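Local coordinates for protein putative ABC transporter (Thermobispora bispora, PDB 4PE6) that probably binds a carbohydrate or sugar-derived solute for an ABC transporter, and is seen here with a four-carbon sugar acid in its cleft, at residues Ile21-Gly26 and Thr35-Phe40; Asn30-Thr35 and Ala256-Pro261; Arg153-Ser158 and Thr185-Gly190; Thr234-Gly239 and Asp306-Trp311. One frame throughout, in Å; residues are numbered along the deposited sequence. Where two conformers were deposited one is given.

Interaction 1 of 4, residues Ile21-Gly26 and Thr35-Phe40; sequences IALSNG and TMIAKF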
loop_
_atom_site.group_PDB
_atom_site.type_symbol
_atom_site.label_atom_id
_atom_site.label_comp_id
_atom_site.label_asym_id
_atom_site.label_seq_id
_atom_site.Cartn_x
_atom_site.Cartn_y
_atom_site.Cartn_z
ATOM N N ILE A 21 9.852 7.929 18.401
ATOM C CA ILE A 21 9.343 6.971 17.398
ATOM C C ILE A 21 10.050 7.198 16.051
ATOM O O ILE A 21 9.941 8.273 15.468
ATOM C CB ILE A 21 7.830 7.145 17.163
ATOM C CG1 ILE A 21 7.054 7.162 18.499
ATOM C CG2 ILE A 21 7.308 6.065 16.228
ATOM C CD1 ILE A 21 7.243 5.918 19.350
ATOM N N ALA A 22 10.796 6.194 15.579
ATOM C CA ALA A 22 11.502 6.272 14.307
ATOM C C ALA A 22 10.744 5.455 13.259
ATOM O O ALA A 22 10.203 4.410 13.583
ATOM C CB ALA A 22 12.909 5.736 14.481
ATOM N N LEU A 23 10.678 5.952 12.029
ATOM C CA LEU A 23 10.062 5.215 10.913
ATOM C C LEU A 23 11.070 5.056 9.779
ATOM O O LEU A 23 11.631 6.049 9.262
ATOM C CB LEU A 23 8.796 5.908 10.419
ATOM C CG LEU A 23 7.933 5.147 9.403
ATOM C CD1 LEU A 23 6.489 5.650 9.451
ATOM C CD2 LEU A 23 8.464 5.237 7.985
ATOM N N SER A 24 11.292 3.814 9.381
ATOM C CA SER A 24 12.180 3.499 8.261
ATOM C C SER A 24 11.337 2.927 7.122
ATOM O O SER A 24 10.637 1.919 7.290
ATOM C CB SER A 24 13.241 2.478 8.674
ATOM O OG SER A 24 13.903 1.953 7.544
ATOM N N ASN A 25 11.390 3.602 5.985
ATOM C CA ASN A 25 10.574 3.227 4.827
ATOM C C ASN A 25 11.431 2.784 3.670
ATOM O O ASN A 25 12.306 3.546 3.208
ATOM C CB ASN A 25 9.714 4.410 4.426
ATOM C CG ASN A 25 8.988 4.184 3.117
ATOM O OD1 ASN A 25 8.503 3.091 2.847
ATOM N ND2 ASN A 25 8.905 5.206 2.303
ATOM N N GLY A 26 11.173 1.563 3.185
ATOM C CA GLY A 26 11.968 0.934 2.140
ATOM C C GLY A 26 11.804 1.460 0.711
ATOM O O GLY A 26 12.637 1.195 -0.115
ATOM N N THR A 35 1.757 9.489 0.606
ATOM C CA THR A 35 0.618 9.706 1.478
ATOM C C THR A 35 0.854 8.978 2.810
ATOM O O THR A 35 0.546 9.504 3.889
ATOM C CB THR A 35 -0.693 9.259 0.821
ATOM O OG1 THR A 35 -0.989 10.118 -0.282
ATOM C CG2 THR A 35 -1.846 9.324 1.819
HETATM N N MSE A 36 1.427 7.781 2.741
HETATM C CA MSE A 36 1.692 7.008 3.955
HETATM C C MSE A 36 2.580 7.773 4.902
HETATM O O MSE A 36 2.326 7.804 6.102
HETATM C CB MSE A 36 2.300 5.666 3.542
HETATM C CG MSE A 36 2.932 5.009 4.744
HETATM SE SE MSE A 36 4.019 3.516 4.087
HETATM C CE MSE A 36 5.658 4.592 4.024
ATOM N N ILE A 37 3.623 8.409 4.371
ATOM C CA ILE A 37 4.519 9.251 5.180
ATOM C C ILE A 37 3.810 10.503 5.707
ATOM O O ILE A 37 3.902 10.827 6.897
ATOM C CB ILE A 37 5.797 9.630 4.385
ATOM C CG1 ILE A 37 6.630 8.354 4.125
ATOM C CG2 ILE A 37 6.616 10.703 5.099
ATOM C CD1 ILE A 37 7.077 7.620 5.369
ATOM N N ALA A 38 3.081 11.166 4.827
ATOM C CA ALA A 38 2.367 12.384 5.203
ATOM C C ALA A 38 1.375 12.125 6.355
ATOM O O ALA A 38 1.356 12.870 7.327
ATOM C CB ALA A 38 1.701 12.990 3.985
ATOM N N LYS A 39 0.594 11.045 6.289
ATOM C CA LYS A 39 -0.344 10.723 7.360
ATOM C C LYS A 39 0.375 10.407 8.674
ATOM O O LYS A 39 -0.072 10.844 9.730
ATOM C CB LYS A 39 -1.251 9.553 6.964
ATOM C CG LYS A 39 -2.128 9.811 5.757
ATOM C CD LYS A 39 -3.164 10.892 6.027
ATOM C CE LYS A 39 -3.886 11.283 4.748
ATOM N NZ LYS A 39 -5.196 11.891 5.073
ATOM N N PHE A 40 1.488 9.658 8.611
ATOM C CA PHE A 40 2.301 9.411 9.786
ATOM C C PHE A 40 2.816 10.701 10.393
ATOM O O PHE A 40 2.765 10.883 11.600
ATOM C CB PHE A 40 3.524 8.521 9.476
ATOM C CG PHE A 40 4.477 8.409 10.641
ATOM C CD1 PHE A 40 4.181 7.571 11.716
ATOM C CD2 PHE A 40 5.632 9.168 10.691
ATOM C CE1 PHE A 40 5.049 7.467 12.791
ATOM C CE2 PHE A 40 6.498 9.082 11.763
ATOM C CZ PHE A 40 6.194 8.229 12.825
#
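Leu-23 and Phe-40 reach toward each other between strand 21-25 and helix 31-49. The CD1 methyl of Leu-23 sits over one face of the Phe-40 ring, 3.7 Å from its centroid and 14° off the normal. This is a CH-pi contact. Phe-40 reaches the strand because its CG lies anti to the backbone N (chi1 172°). Ile-21 touches the same ring at its edge, with CG2 4.2 Å from Phe-40 CZ. Leu-23 CD2, its other branch, lies 3.8 Å from Ile-37 CD1. At the end of the strand, in one of two modelled conformers, the methyl of selenomethionine Met-36 comes near the Asn-25 amide.

The amide of Asn-25 has its polar partners beyond this contact. Its ND2 bonds to Asn-60 OD1 and Phe-27 O, and its OD1 accepts from Arg-33 NH1. Further out, Val-58 of strand 55-60 touches Ile-37 and Phe-40, and Leu-86 of strand 84-88 also touches the ring. The segment axes run antiparallel, 11.1 Å apart at closest approach, as strand and following helix do in a beta-alpha-beta unit. No hydrogen bond crosses between the segments. Cohesion here therefore rests on buried apolar surface, with the one amide held by its own bonds.

Interaction 2 of 4, residues Asn30-Thr35 and Ala256-Pro261; sequences NGWRQT and AVMSDP. With LTH ((2R,3S)-2,3,4-trihydroxybutanoic acid), chain C.
Trp-32, in helix 31-49, faces the chain leaving strand 256-258, and the backbones come closest at Thr-35 and Pro-261, whose CA atoms are 6.3 Å apart. Trp-32 CG lies opposite the backbone N (chi1 -176°), which carries the indole toward Ser-259. Trp-32 NE1 donates to Ser-259 O at 2.9 Å. The bond is nearly straight (171°) and lies in the indole plane, but meets the carbonyl from above its plane. Pro-261 CG packs over one face, 3.7 Å from the centroid of the five-membered ring. Ligand C2 lies 3.5 Å above the opposite face. With both faces covered, the bond holds the indole in one orientation. Selenomethionine Met-258 makes an oblique Met-aromatic contact, SE 4.8 Å from the same centroid, and its CE makes an apolar contact with Trp-32 CD1.

Asn-30 ND2 and Arg-33 NE each donate to ligand carboxylate atom O, and Arg-33 NE also to ligand O2. Ser-259 OG donates to ligand O4, 2.6 Å away. Asn-30 is the N-cap of helix 31-49, its OD1 accepting from Arg-33 N. Asp-113 also bonds the ligand. An aromatic platform against the carbon chain, ringed by hydrogen bonds, is consistent with sugar-binding sites of periplasmic binding proteins.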
loop_
_atom_site.group_PDB
_atom_site.type_symbol
_atom_site.label_atom_id
_atom_site.label_comp_id
_atom_site.label_asym_id
_atom_site.label_seq_id
_atom_site.Cartn_x
_atom_site.Cartn_y
_atom_site.Cartn_z
ATOM N N ASN A 30 6.574 6.299 -5.043
ATOM C CA ASN A 30 5.214 6.323 -5.547
ATOM C C ASN A 30 4.344 7.153 -4.610
ATOM O O ASN A 30 4.711 7.423 -3.458
ATOM C CB ASN A 30 4.649 4.903 -5.829
ATOM C CG ASN A 30 4.213 4.160 -4.558
ATOM O OD1 ASN A 30 3.632 4.743 -3.647
ATOM N ND2 ASN A 30 4.465 2.848 -4.517
ATOM N N GLY A 31 3.201 7.598 -5.117
ATOM C CA GLY A 31 2.363 8.556 -4.403
ATOM C C GLY A 31 1.705 7.937 -3.175
ATOM O O GLY A 31 1.413 8.638 -2.207
ATOM N N TRP A 32 1.480 6.611 -3.221
ATOM C CA TRP A 32 0.877 5.902 -2.087
ATOM C C TRP A 32 1.821 6.025 -0.881
ATOM O O TRP A 32 1.398 6.329 0.236
ATOM C CB TRP A 32 0.591 4.430 -2.477
ATOM C CG TRP A 32 -0.118 3.611 -1.422
ATOM C CD1 TRP A 32 -1.437 3.303 -1.388
ATOM C CD2 TRP A 32 0.474 2.963 -0.278
ATOM N NE1 TRP A 32 -1.720 2.547 -0.270
ATOM C CE2 TRP A 32 -0.563 2.303 0.411
ATOM C CE3 TRP A 32 1.770 2.894 0.237
ATOM C CZ2 TRP A 32 -0.345 1.587 1.580
ATOM C CZ3 TRP A 32 1.998 2.186 1.376
ATOM C CH2 TRP A 32 0.941 1.515 2.043
ATOM N N ARG A 33 3.112 5.816 -1.120
ATOM C CA ARG A 33 4.109 5.874 -0.060
ATOM C C ARG A 33 4.260 7.294 0.473
ATOM O O ARG A 33 4.523 7.496 1.651
ATOM C CB ARG A 33 5.452 5.360 -0.554
ATOM C CG ARG A 33 5.512 3.867 -0.831
ATOM C CD ARG A 33 5.482 2.998 0.437
ATOM N NE ARG A 33 5.545 1.598 0.037
ATOM C CZ ARG A 33 6.549 0.743 0.296
ATOM N NH1 ARG A 33 7.577 1.078 1.020
ATOM N NH2 ARG A 33 6.490 -0.486 -0.180
ATOM N N GLN A 34 4.095 8.264 -0.414
ATOM C CA GLN A 34 4.122 9.660 -0.001
ATOM C C GLN A 34 2.935 10.027 0.890
ATOM O O GLN A 34 3.113 10.738 1.861
ATOM C CB GLN A 34 4.257 10.571 -1.207
ATOM C CG GLN A 34 5.709 10.601 -1.639
ATOM C CD GLN A 34 5.899 10.923 -3.083
ATOM O OE1 GLN A 34 5.143 11.695 -3.666
ATOM N NE2 GLN A 34 6.923 10.326 -3.684
ATOM N N THR A 35 1.757 9.489 0.606
ATOM C CA THR A 35 0.618 9.706 1.478
ATOM C C THR A 35 0.854 8.978 2.810
ATOM O O THR A 35 0.546 9.504 3.889
ATOM C CB THR A 35 -0.693 9.259 0.821
ATOM O OG1 THR A 35 -0.989 10.118 -0.282
ATOM C CG2 THR A 35 -1.846 9.324 1.819
ATOM N N ALA A 256 -10.987 0.642 -8.441
ATOM C CA ALA A 256 -10.103 1.426 -7.586
ATOM C C ALA A 256 -10.014 0.788 -6.220
ATOM O O ALA A 256 -10.932 0.924 -5.387
ATOM C CB ALA A 256 -10.614 2.856 -7.460
ATOM N N VAL A 257 -8.914 0.083 -5.990
ATOM C CA VAL A 257 -8.661 -0.601 -4.712
ATOM C C VAL A 257 -7.154 -0.589 -4.399
ATOM O O VAL A 257 -6.323 -0.774 -5.287
ATOM C CB VAL A 257 -9.228 -2.047 -4.731
ATOM C CG1 VAL A 257 -8.684 -2.840 -5.921
ATOM C CG2 VAL A 257 -8.942 -2.763 -3.417
HETATM N N MSE A 258 -6.794 -0.319 -3.150
HETATM C CA MSE A 258 -5.405 -0.384 -2.696
HETATM C C MSE A 258 -5.423 -0.667 -1.222
HETATM O O MSE A 258 -6.464 -0.566 -0.556
HETATM C CB MSE A 258 -4.629 0.940 -2.896
HETATM C CG MSE A 258 -4.544 1.360 -4.343
HETATM SE SE MSE A 258 -3.207 2.778 -4.639
HETATM C CE MSE A 258 -1.579 1.643 -4.625
ATOM N N SER A 259 -4.270 -1.052 -0.704
ATOM C CA SER A 259 -4.003 -1.031 0.723
ATOM C C SER A 259 -4.151 0.373 1.301
ATOM O O SER A 259 -4.212 1.378 0.548
ATOM C CB SER A 259 -2.596 -1.561 0.995
ATOM O OG SER A 259 -1.628 -0.759 0.318
ATOM N N ASP A 260 -4.150 0.426 2.627
ATOM C CA ASP A 260 -4.330 1.652 3.408
ATOM C C ASP A 260 -3.001 2.293 3.737
ATOM O O ASP A 260 -2.211 1.720 4.484
ATOM C CB ASP A 260 -5.067 1.299 4.710
ATOM C CG ASP A 260 -5.266 2.483 5.646
ATOM O OD1 ASP A 260 -5.285 3.663 5.214
ATOM O OD2 ASP A 260 -5.433 2.220 6.849
ATOM N N PRO A 261 -2.729 3.492 3.176
ATOM C CA PRO A 261 -1.490 4.182 3.524
ATOM C C PRO A 261 -1.373 4.479 5.013
ATOM O O PRO A 261 -0.261 4.545 5.529
ATOM C CB PRO A 261 -1.560 5.498 2.723
ATOM C CG PRO A 261 -2.520 5.230 1.628
ATOM C CD PRO A 261 -3.513 4.241 2.183
HETATM O O1 LTH C . 1.608 0.806 -3.089
HETATM C C1 LTH C . 2.552 0.598 -2.241
HETATM O O LTH C . 3.669 1.159 -2.231
HETATM C C2 LTH C . 2.272 -0.363 -1.060
HETATM O O2 LTH C . 3.452 -0.528 -0.232
HETATM C C3 LTH C . 1.856 -1.739 -1.536
HETATM O O3 LTH C . 2.879 -2.297 -2.357
HETATM C C4 LTH C . 1.661 -2.653 -0.310
HETATM O O4 LTH C . 0.540 -2.100 0.429
#

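Interaction 3 of 4, residues Arg153-Ser158 and Thr185-Gly190; sequences RGVVGS and TGMCDG. With LTH ((2R,3S)-2,3,4-trihydroxybutanoic acid), chain C.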
loop_
_atom_site.group_PDB
_atom_site.type_symbol
_atom_site.label_atom_id
_atom_site.label_comp_id
_atom_site.label_asym_id
_atom_site.label_seq_id
_atom_site.Cartn_x
_atom_site.Cartn_y
_atom_site.Cartn_z
ATOM N N ARG A 153 3.273 -5.122 -12.520
ATOM C CA ARG A 153 3.640 -5.451 -11.162
ATOM C C ARG A 153 3.882 -4.216 -10.300
ATOM O O ARG A 153 4.209 -3.110 -10.790
ATOM C CB ARG A 153 4.869 -6.347 -11.153
ATOM C CG ARG A 153 4.613 -7.673 -11.847
ATOM C CD ARG A 153 5.810 -8.618 -11.810
ATOM N NE ARG A 153 6.153 -9.007 -10.453
ATOM C CZ ARG A 153 7.008 -9.991 -10.146
ATOM N NH1 ARG A 153 7.625 -10.662 -11.092
ATOM N NH2 ARG A 153 7.266 -10.288 -8.888
ATOM N N GLY A 154 3.735 -4.426 -8.999
ATOM C CA GLY A 154 3.882 -3.356 -8.017
ATOM C C GLY A 154 5.303 -3.122 -7.544
ATOM O O GLY A 154 6.232 -3.016 -8.362
ATOM N N VAL A 155 5.467 -3.007 -6.228
ATOM C CA VAL A 155 6.763 -2.727 -5.623
ATOM C C VAL A 155 7.592 -4.011 -5.595
ATOM O O VAL A 155 7.741 -4.652 -4.549
ATOM C CB VAL A 155 6.618 -2.066 -4.239
ATOM C CG1 VAL A 155 7.955 -1.670 -3.654
ATOM C CG2 VAL A 155 5.756 -0.794 -4.376
ATOM N N VAL A 156 8.162 -4.335 -6.763
ATOM C CA VAL A 156 8.943 -5.583 -6.955
ATOM C C VAL A 156 10.106 -5.629 -5.978
ATOM O O VAL A 156 10.833 -4.651 -5.799
ATOM C CB VAL A 156 9.417 -5.742 -8.423
ATOM C CG1 VAL A 156 10.396 -6.912 -8.598
ATOM C CG2 VAL A 156 8.211 -5.931 -9.352
ATOM N N GLY A 157 10.305 -6.784 -5.365
ATOM C CA GLY A 157 11.301 -6.953 -4.312
ATOM C C GLY A 157 10.643 -7.003 -2.941
ATOM O O GLY A 157 11.137 -7.690 -2.042
ATOM N N SER A 158 9.516 -6.298 -2.771
ATOM C CA SER A 158 8.793 -6.330 -1.491
ATOM C C SER A 158 7.957 -7.622 -1.292
ATOM O O SER A 158 7.586 -8.309 -2.243
ATOM C CB SER A 158 7.906 -5.089 -1.320
ATOM O OG SER A 158 6.769 -5.148 -2.162
ATOM N N THR A 185 6.930 -3.949 -14.911
ATOM C CA THR A 185 7.002 -3.425 -13.544
ATOM C C THR A 185 6.615 -1.944 -13.506
ATOM O O THR A 185 7.196 -1.114 -14.219
ATOM C CB THR A 185 8.402 -3.551 -12.963
ATOM O OG1 THR A 185 8.769 -4.930 -12.857
ATOM C CG2 THR A 185 8.484 -2.881 -11.582
ATOM N N GLY A 186 5.671 -1.619 -12.639
ATOM C CA GLY A 186 5.196 -0.251 -12.463
ATOM C C GLY A 186 5.557 0.402 -11.137
ATOM O O GLY A 186 5.453 1.616 -11.024
HETATM N N MSE A 187 5.953 -0.385 -10.126
HETATM C CA MSE A 187 6.249 0.142 -8.768
HETATM C C MSE A 187 5.059 0.863 -8.110
HETATM O O MSE A 187 5.246 1.692 -7.234
HETATM C CB MSE A 187 7.507 1.047 -8.758
HETATM C CG MSE A 187 8.737 0.452 -9.440
HETATM SE SE MSE A 187 9.410 -1.180 -8.547
HETATM C CE MSE A 187 10.118 -0.404 -6.898
ATOM N N CYS A 188 3.835 0.494 -8.497
ATOM C CA CYS A 188 2.581 1.211 -8.108
ATOM C C CYS A 188 2.700 2.722 -8.307
ATOM O O CYS A 188 2.162 3.516 -7.536
ATOM C CB CYS A 188 2.144 0.910 -6.675
ATOM S SG CYS A 188 2.326 -0.812 -6.181
ATOM N N ASP A 189 3.421 3.098 -9.354
ATOM C CA ASP A 189 3.660 4.503 -9.684
ATOM C C ASP A 189 3.146 4.778 -11.083
ATOM O O ASP A 189 3.597 4.167 -12.030
ATOM C CB ASP A 189 5.143 4.816 -9.629
ATOM C CG ASP A 189 5.438 6.265 -9.963
ATOM O OD1 ASP A 189 4.813 7.136 -9.333
ATOM O OD2 ASP A 189 6.288 6.538 -10.855
ATOM N N GLY A 190 2.212 5.714 -11.209
ATOM C CA GLY A 190 1.602 6.023 -12.502
ATOM C C GLY A 190 2.591 6.320 -13.625
ATOM O O GLY A 190 2.505 5.723 -14.714
HETATM O O1 LTH C . 1.608 0.806 -3.089
HETATM C C1 LTH C . 2.552 0.598 -2.241
HETATM O O LTH C . 3.669 1.159 -2.231
HETATM C C2 LTH C . 2.272 -0.363 -1.060
HETATM O O2 LTH C . 3.452 -0.528 -0.232
HETATM C C3 LTH C . 1.856 -1.739 -1.536
HETATM O O3 LTH C . 2.879 -2.297 -2.357
HETATM C C4 LTH C . 1.661 -2.653 -0.310
HETATM O O4 LTH C . 0.540 -2.100 0.429
HETATM O O HOH W 1 2.526 -0.833 -10.700
#
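Arg-153 O collects the main bonds between the two loops. Gly-186 N donates to Arg-153 O at 2.8 Å. A weak bond to Arg-153 O, 3.3 Å long, comes from Met-187 N. A water donates to the same oxygen and accepts from Cys-188 N at 2.9 Å, so the water links this N-H to Arg-153 O. Gly-154 O receives a second weak bond from Met-187 N and a CA-H...O contact from Met-187 CA. Met-187 O accepts from Asn-30 ND2, and Gly-186 O from Asp-189 N. Val-155 O is held twice within its own loop. Ser-158 N closes a type II turn on it, and Ser-158 OG donates in the carbonyl plane at 2.6 Å.

The side chains add apolar contacts. Cys-188 SG lies 3.5 Å from Gly-154 CA, close packing that a residue without a side chain permits. Val-155 CG1 lies opposite the backbone N (chi1 -175°) and meets CE of selenomethionine Met-187. Its other branch, Val-155 CG2, is 3.9 Å from Cys-188 SG and also touches ligand atom O. Val-156 CG2 rests on Thr-185. The guanidinium of Arg-153 leads away to a salt bridge with Glu-161, and Cys-188 is tied to Cys-213 by a disulfide.

Arg-153 and Thr-185 form a parallel bridge at the C-terminal ends of strands 147-153 and 178-185. Beyond it each loop ends in an N-cap, Ser-158 for helix 159-173 and Asp-189 for helix 190-200.

Interaction 4 of 4, residues Thr234-Gly239 and Asp306-Trp311; sequences TFETNG and DEYAAW
Backbone hydrogen bonds link Thr-237 to Ala-309 and Gly-239 to Glu-307. Ala-309 N donates to Thr-237 O at 2.8 Å, and Gly-239 N donates to Glu-307 O at 3.3 Å with a more bent angle of 137°. They flank a single bridge between Asn-238 and Tyr-308, whose CA atoms are 4.0 Å apart. Asn-238 CA adds a CA-H...O contact to Glu-307 O.

One water extends the polar set. It accepts from Thr-237 OG1 at 2.7 Å and donates to Ala-309 O.

The ring contacts centre on Tyr-308. Asn-238 CB lies over the middle of the ring, 3.8 Å from its centroid, in a CH-pi contact. The two side chains run the same way, with amide and ring planes 58° apart. A chi1 of 70° places Asn-238 CG between the backbone N and the carbonyl carbon, and OD1 from there caps Ala-241 N. Glu-236 CG touches Tyr-308 OH at 3.6 Å, while its carboxylate turns away to Tyr-217 N.

The contact joins the loop after strand 232-235 to the segment between helices 293-302 and 315-327. Helix 239-247 starts at its edge, Met-258 of strand 255-258 touches Tyr-308, and Thr-35 OG1 of helix 31-49 accepts from Tyr-308 N.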
loop_
_atom_site.group_PDB
_atom_site.type_symbol
_atom_site.label_atom_id
_atom_site.label_comp_id
_atom_site.label_asym_id
_atom_site.label_seq_id
_atom_site.Cartn_x
_atom_site.Cartn_y
_atom_site.Cartn_z
ATOM N N THR A 234 -6.740 -0.496 -13.232
ATOM C CA THR A 234 -6.777 -0.511 -11.778
ATOM C C THR A 234 -6.258 0.837 -11.320
ATOM O O THR A 234 -5.061 1.072 -11.314
ATOM C CB THR A 234 -5.913 -1.648 -11.206
ATOM O OG1 THR A 234 -4.575 -1.571 -11.727
ATOM C CG2 THR A 234 -6.512 -2.996 -11.562
ATOM N N PHE A 235 -7.178 1.743 -10.981
ATOM C CA PHE A 235 -6.803 3.092 -10.643
ATOM C C PHE A 235 -6.146 3.221 -9.290
ATOM O O PHE A 235 -6.443 2.475 -8.359
ATOM C CB PHE A 235 -8.043 3.994 -10.630
ATOM C CG PHE A 235 -8.535 4.344 -11.989
ATOM C CD1 PHE A 235 -7.749 5.114 -12.837
ATOM C CD2 PHE A 235 -9.784 3.941 -12.417
ATOM C CE1 PHE A 235 -8.195 5.453 -14.097
ATOM C CE2 PHE A 235 -10.235 4.289 -13.685
ATOM C CZ PHE A 235 -9.438 5.044 -14.517
ATOM N N GLU A 236 -5.300 4.238 -9.207
ATOM C CA GLU A 236 -4.940 4.898 -7.943
ATOM C C GLU A 236 -6.200 5.220 -7.156
ATOM O O GLU A 236 -7.221 5.589 -7.744
ATOM C CB GLU A 236 -4.233 6.232 -8.220
ATOM C CG GLU A 236 -2.881 6.132 -8.901
ATOM C CD GLU A 236 -2.931 6.057 -10.414
ATOM O OE1 GLU A 236 -4.020 5.885 -10.991
ATOM O OE2 GLU A 236 -1.853 6.149 -11.032
ATOM N N THR A 237 -6.113 5.144 -5.836
ATOM C CA THR A 237 -7.195 5.565 -4.951
ATOM C C THR A 237 -6.950 7.009 -4.537
ATOM O O THR A 237 -7.177 7.378 -3.391
ATOM C CB THR A 237 -7.265 4.664 -3.708
ATOM O OG1 THR A 237 -5.951 4.515 -3.162
ATOM C CG2 THR A 237 -7.846 3.294 -4.075
ATOM N N ASN A 238 -6.461 7.834 -5.471
ATOM C CA ASN A 238 -6.174 9.217 -5.154
ATOM C C ASN A 238 -7.205 10.143 -5.807
ATOM O O ASN A 238 -8.049 9.693 -6.581
ATOM C CB ASN A 238 -4.711 9.602 -5.487
ATOM C CG ASN A 238 -4.401 9.664 -6.974
ATOM O OD1 ASN A 238 -5.262 9.508 -7.839
ATOM N ND2 ASN A 238 -3.134 9.905 -7.278
ATOM N N GLY A 239 -7.148 11.421 -5.461
ATOM C CA GLY A 239 -8.103 12.402 -5.990
ATOM C C GLY A 239 -8.102 12.510 -7.504
ATOM O O GLY A 239 -9.153 12.635 -8.121
ATOM N N ASP A 306 -3.352 14.576 -5.364
ATOM C CA ASP A 306 -2.281 13.619 -5.082
ATOM C C ASP A 306 -2.466 12.818 -3.785
ATOM O O ASP A 306 -1.590 12.043 -3.416
ATOM C CB ASP A 306 -0.937 14.336 -5.060
ATOM C CG ASP A 306 -0.572 14.898 -6.404
ATOM O OD1 ASP A 306 -0.446 14.118 -7.367
ATOM O OD2 ASP A 306 -0.408 16.125 -6.519
ATOM N N GLU A 307 -3.580 13.023 -3.088
ATOM C CA GLU A 307 -3.808 12.386 -1.798
ATOM C C GLU A 307 -4.522 11.065 -2.017
ATOM O O GLU A 307 -5.569 11.025 -2.642
ATOM C CB GLU A 307 -4.651 13.260 -0.884
ATOM C CG GLU A 307 -4.924 12.662 0.491
ATOM C CD GLU A 307 -5.912 13.485 1.310
ATOM O OE1 GLU A 307 -6.446 14.478 0.767
ATOM O OE2 GLU A 307 -6.158 13.136 2.483
ATOM N N TYR A 308 -3.932 9.994 -1.496
ATOM C CA TYR A 308 -4.516 8.668 -1.581
ATOM C C TYR A 308 -5.500 8.456 -0.424
ATOM O O TYR A 308 -5.290 8.935 0.698
ATOM C CB TYR A 308 -3.406 7.594 -1.556
ATOM C CG TYR A 308 -2.648 7.489 -2.855
ATOM C CD1 TYR A 308 -1.864 8.548 -3.315
ATOM C CD2 TYR A 308 -2.744 6.349 -3.650
ATOM C CE1 TYR A 308 -1.167 8.456 -4.502
ATOM C CE2 TYR A 308 -2.049 6.248 -4.844
ATOM C CZ TYR A 308 -1.261 7.305 -5.265
ATOM O OH TYR A 308 -0.564 7.231 -6.433
ATOM N N ALA A 309 -6.569 7.726 -0.699
ATOM C CA ALA A 309 -7.554 7.381 0.312
ATOM C C ALA A 309 -6.870 6.582 1.414
ATOM O O ALA A 309 -6.050 5.674 1.136
ATOM C CB ALA A 309 -8.698 6.581 -0.299
ATOM N N ALA A 310 -7.207 6.929 2.648
ATOM C CA ALA A 310 -6.562 6.407 3.851
ATOM C C ALA A 310 -7.565 6.377 4.994
ATOM O O ALA A 310 -8.394 7.267 5.085
ATOM C CB ALA A 310 -5.370 7.283 4.209
ATOM N N TRP A 311 -7.530 5.353 5.853
ATOM C CA TRP A 311 -8.474 5.319 6.962
ATOM C C TRP A 311 -7.964 6.234 8.092
ATOM O O TRP A 311 -6.762 6.248 8.393
ATOM C CB TRP A 311 -8.704 3.892 7.463
ATOM C CG TRP A 311 -9.281 2.951 6.456
ATOM C CD1 TRP A 311 -8.744 1.757 6.057
ATOM C CD2 TRP A 311 -10.504 3.096 5.737
ATOM N NE1 TRP A 311 -9.573 1.140 5.141
ATOM C CE2 TRP A 311 -10.651 1.949 4.917
ATOM C CE3 TRP A 311 -11.500 4.084 5.701
ATOM C CZ2 TRP A 311 -11.737 1.774 4.063
ATOM C CZ3 TRP A 311 -12.583 3.897 4.862
ATOM C CH2 TRP A 311 -12.692 2.749 4.054
HETATM O O HOH W 2 -5.753 3.567 -0.669
#

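In the fold
Interactions 2 and 3 both touch the bound sugar acid, and their centres are about 12 Å apart. Asn-30 joins them, its ND2 reaching Met-187 O at 3.1 Å. Interaction 1 shares Thr-35 and helix 31-49 with interaction 2. Its Asn-25 end is second shell to the ligand, standing behind Arg-33, a ligand-binding side chain. Interaction 4 lies about 6 Å from interaction 2, centre to centre. The two meet where Asp-260 OD1 is 2.9 Å from Trp-311 N. Lys-39 NZ and Glu-307 OE2 form a salt bridge of 3.0 Å between interactions 1 and 4. Interactions 1 and 3 do not touch.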